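Local coordinates for protein glutathione reductase (Bartonella henselae, PDB 3O0H) that probably reduces glutathione disulfide to glutathione with NADPH, passing the electrons through a bound FAD and a redox-active disulfide, at residues 182-187 against 204-209. Sequence-based numbering, arbitrary orientation.
Sequences NEIFDL and VEFANI
Phe206 reaches out from helix 201-212 to meet Ile184 and Phe185 of the loop that leads into strand 193-197; with Phe185 it forms an offset edge-to-face pair, with an Ile184 methyl alongside. The helix begins within a glycine-rich GxGxxG-like sequence of Rossmann type that follows strand 193-197, consistent with the NADPH-binding domain of the disulfide reductases. This small interface illustrates how a loop can be docked on such a helix by side chains alone, since no hydrogen bond passes between the two segments and even the closest alpha carbons, those of Ile184 and Phe206, are 9.0 Å apart. Phe206 directs its edge toward the face of Phe185, displaced from the ring centre toward CE1 and CZ; the planes are inclined at 62° and the centroids lie 5.5 Å apart. With CG anti to its own carbonyl carbon (chi1 -80°), Phe206 carries its CE1 and CZ edge to the two loop side chains. The Ile184 side chain runs alongside Phe206, antiparallel to it, and its CG2 methyl packs 3.5 Å from Phe206 CE1. That methyl sits over the centre of the Phe185 ring, 3.9 Å above the plane, and the Phe206 edge meets the same face beside it. Tyr75 of helix 69-88 adds a second edge-to-face partner to Phe185 and hydrogen-bonds its backbone carbonyl. All three touching residues are buried, and the Phe206 side chain lies about 4 Å from the bound FAD, so the helix side of the contact borders the cofactor. Where the rings approach most closely, Phe185 CZ stands 3.5 Å from Phe206 CZ.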
ATOM      1  N   ASN B 182      -6.047  27.587  -7.911  1.00 18.70           N
ATOM      2  CA  ASN B 182      -5.420  28.637  -7.112  1.00 20.48           C
ATOM      3  C   ASN B 182      -6.317  29.189  -5.980  1.00 21.47           C
ATOM      4  O   ASN B 182      -5.794  29.749  -4.994  1.00 23.95           O
ATOM      5  CB  ASN B 182      -4.948  29.794  -7.994  1.00 21.87           C
ATOM      6  CG  ASN B 182      -3.623  29.489  -8.725  1.00 24.62           C
ATOM      7  OD1 ASN B 182      -3.018  28.414  -8.548  1.00 19.76           O
ATOM      8  ND2 ASN B 182      -3.164  30.447  -9.530  1.00 23.57           N
ATOM      9  N   GLU B 183      -7.635  29.058  -6.125  1.00 18.99           N
ATOM     10  CA  GLU B 183      -8.595  29.670  -5.184  1.00 19.58           C
ATOM     11  C   GLU B 183      -9.398  28.633  -4.398  1.00 18.27           C
ATOM     12  O   GLU B 183      -9.883  28.937  -3.321  1.00 19.12           O
ATOM     13  CB  GLU B 183      -9.571  30.587  -5.928  1.00 19.39           C
ATOM     14  CG  GLU B 183      -8.927  31.853  -6.489  1.00 20.30           C
ATOM     15  CD  GLU B 183      -8.221  31.595  -7.831  1.00 23.20           C
ATOM     16  OE1 GLU B 183      -8.677  30.756  -8.637  1.00 20.65           O
ATOM     17  OE2 GLU B 183      -7.186  32.218  -8.052  1.00 27.17           O
ATOM     18  N   ILE B 184      -9.449  27.409  -4.912  1.00 16.85           N
ATOM     19  CA  ILE B 184     -10.366  26.368  -4.475  1.00 16.80           C
ATOM     20  C   ILE B 184     -10.170  25.935  -3.014  1.00 17.31           C
ATOM     21  O   ILE B 184     -11.136  25.526  -2.349  1.00 17.21           O
ATOM     22  CB  ILE B 184     -10.293  25.124  -5.426  1.00 16.89           C
ATOM     23  CG1 ILE B 184     -11.516  24.263  -5.275  1.00 17.53           C
ATOM     24  CG2 ILE B 184      -9.024  24.258  -5.125  1.00 16.73           C
ATOM     25  CD1 ILE B 184     -12.827  24.928  -5.691  1.00 19.79           C
ATOM     26  N   PHE B 185      -8.942  26.031  -2.525  1.00 16.08           N
ATOM     27  CA  PHE B 185      -8.606  25.595  -1.173  1.00 17.37           C
ATOM     28  C   PHE B 185      -9.080  26.568  -0.111  1.00 18.09           C
ATOM     29  O   PHE B 185      -9.120  26.203   1.085  1.00 20.61           O
ATOM     30  CB  PHE B 185      -7.086  25.423  -1.032  1.00 17.57           C
ATOM     31  CG  PHE B 185      -6.522  24.340  -1.909  1.00 14.86           C
ATOM     32  CD1 PHE B 185      -6.834  23.009  -1.679  1.00 15.64           C
ATOM     33  CD2 PHE B 185      -5.684  24.647  -2.978  1.00 20.08           C
ATOM     34  CE1 PHE B 185      -6.324  22.002  -2.499  1.00 18.01           C
ATOM     35  CE2 PHE B 185      -5.181  23.627  -3.822  1.00 17.14           C
ATOM     36  CZ  PHE B 185      -5.469  22.336  -3.564  1.00 16.06           C
ATOM     37  N   ASP B 186      -9.360  27.806  -0.526  1.00 17.67           N
ATOM     38  CA  ASP B 186      -9.515  28.896   0.417  1.00 19.51           C
ATOM     39  C   ASP B 186     -10.906  29.509   0.478  1.00 18.94           C
ATOM     40  O   ASP B 186     -11.066  30.582   1.026  1.00 19.03           O
ATOM     41  CB  ASP B 186      -8.468  29.954   0.129  1.00 21.42           C
ATOM     42  CG  ASP B 186      -7.055  29.430   0.344  1.00 24.19           C
ATOM     43  OD1 ASP B 186      -6.860  28.631   1.284  1.00 25.04           O
ATOM     44  OD2 ASP B 186      -6.149  29.838  -0.421  1.00 25.13           O
ATOM     45  N   LEU B 187     -11.892  28.792  -0.045  1.00 18.19           N
ATOM     46  CA  LEU B 187     -13.299  29.204   0.053  1.00 20.17           C
ATOM     47  C   LEU B 187     -13.611  29.620   1.460  1.00 21.82           C
ATOM     48  O   LEU B 187     -13.200  28.948   2.388  1.00 21.95           O
ATOM     49  CB  LEU B 187     -14.230  28.059  -0.359  1.00 19.14           C
ATOM     50  CG  LEU B 187     -14.054  27.602  -1.796  1.00 21.10           C
ATOM     51  CD1 LEU B 187     -14.938  26.416  -2.081  1.00 19.20           C
ATOM     52  CD2 LEU B 187     -14.330  28.761  -2.729  1.00 24.55           C
ATOM     53  N   VAL B 204     -11.495  15.457 -11.555  1.00 11.87           N
ATOM     54  CA  VAL B 204     -12.025  14.294 -10.897  1.00 10.81           C
ATOM     55  C   VAL B 204     -11.608  14.219  -9.427  1.00 10.29           C
ATOM     56  O   VAL B 204     -12.397  13.762  -8.592  1.00 11.27           O
ATOM     57  CB  VAL B 204     -11.744  12.935 -11.590  1.00 13.38           C
ATOM     58  CG1 VAL B 204     -12.256  12.957 -13.023  1.00 11.56           C
ATOM     59  CG2 VAL B 204     -10.306  12.493 -11.475  1.00 14.84           C
ATOM     60  N   GLU B 205     -10.427  14.690  -9.108  1.00 10.44           N
ATOM     61  CA  GLU B 205      -9.981  14.681  -7.704  1.00 10.99           C
ATOM     62  C   GLU B 205     -10.883  15.603  -6.880  1.00 11.45           C
ATOM     63  O   GLU B 205     -11.332  15.223  -5.825  1.00 11.50           O
ATOM     64  CB  GLU B 205      -8.522  15.068  -7.572  1.00 11.88           C
ATOM     65  CG  GLU B 205      -7.579  13.916  -7.959  1.00 12.05           C
ATOM     66  CD  GLU B 205      -6.121  14.290  -8.034  1.00 12.13           C
ATOM     67  OE1 GLU B 205      -5.780  15.493  -8.053  1.00 14.66           O
ATOM     68  OE2 GLU B 205      -5.275  13.381  -8.093  1.00 11.03           O
ATOM     69  N   PHE B 206     -11.114  16.818  -7.373  1.00 11.93           N
ATOM     70  CA  PHE B 206     -11.906  17.803  -6.640  1.00 11.77           C
ATOM     71  C   PHE B 206     -13.397  17.483  -6.660  1.00 11.26           C
ATOM     72  O   PHE B 206     -14.040  17.673  -5.669  1.00 11.61           O
ATOM     73  CB  PHE B 206     -11.638  19.218  -7.160  1.00 13.12           C
ATOM     74  CG  PHE B 206     -10.370  19.807  -6.605  1.00 13.94           C
ATOM     75  CD1 PHE B 206     -10.332  20.276  -5.286  1.00 17.46           C
ATOM     76  CD2 PHE B 206      -9.220  19.834  -7.353  1.00 14.51           C
ATOM     77  CE1 PHE B 206      -9.151  20.792  -4.747  1.00 15.86           C
ATOM     78  CE2 PHE B 206      -8.046  20.407  -6.833  1.00 15.00           C
ATOM     79  CZ  PHE B 206      -8.027  20.851  -5.527  1.00 16.73           C
ATOM     80  N   ALA B 207     -13.921  16.926  -7.744  1.00 11.74           N
ATOM     81  CA  ALA B 207     -15.296  16.403  -7.712  1.00 12.02           C
ATOM     82  C   ALA B 207     -15.491  15.424  -6.560  1.00 12.46           C
ATOM     83  O   ALA B 207     -16.467  15.550  -5.808  1.00 12.92           O
ATOM     84  CB  ALA B 207     -15.751  15.783  -9.074  1.00 12.46           C
ATOM     85  N   ASN B 208     -14.574  14.467  -6.399  1.00 11.34           N
ATOM     86  CA  ASN B 208     -14.734  13.492  -5.366  1.00 11.51           C
ATOM     87  C   ASN B 208     -14.514  14.063  -3.972  1.00 11.77           C
ATOM     88  O   ASN B 208     -15.172  13.620  -3.011  1.00 12.13           O
ATOM     89  CB  ASN B 208     -13.854  12.258  -5.614  1.00 12.96           C
ATOM     90  CG  ASN B 208     -14.369  11.406  -6.726  1.00  9.87           C
ATOM     91  OD1 ASN B 208     -15.501  10.860  -6.637  1.00 12.72           O
ATOM     92  ND2 ASN B 208     -13.590  11.298  -7.801  1.00  9.21           N
ATOM     93  N   ILE B 209     -13.629  15.040  -3.859  1.00 10.73           N
ATOM     94  CA  ILE B 209     -13.417  15.739  -2.587  1.00 11.28           C
ATOM     95  C   ILE B 209     -14.710  16.436  -2.147  1.00 11.94           C
ATOM     96  O   ILE B 209     -15.188  16.198  -1.053  1.00 12.44           O
ATOM     97  CB  ILE B 209     -12.238  16.734  -2.668  1.00 11.47           C
ATOM     98  CG1 ILE B 209     -10.901  15.999  -2.574  1.00 13.45           C
ATOM     99  CG2 ILE B 209     -12.260  17.805  -1.548  1.00 10.06           C
ATOM    100  CD1 ILE B 209      -9.739  16.810  -3.168  1.00 11.14           C
TER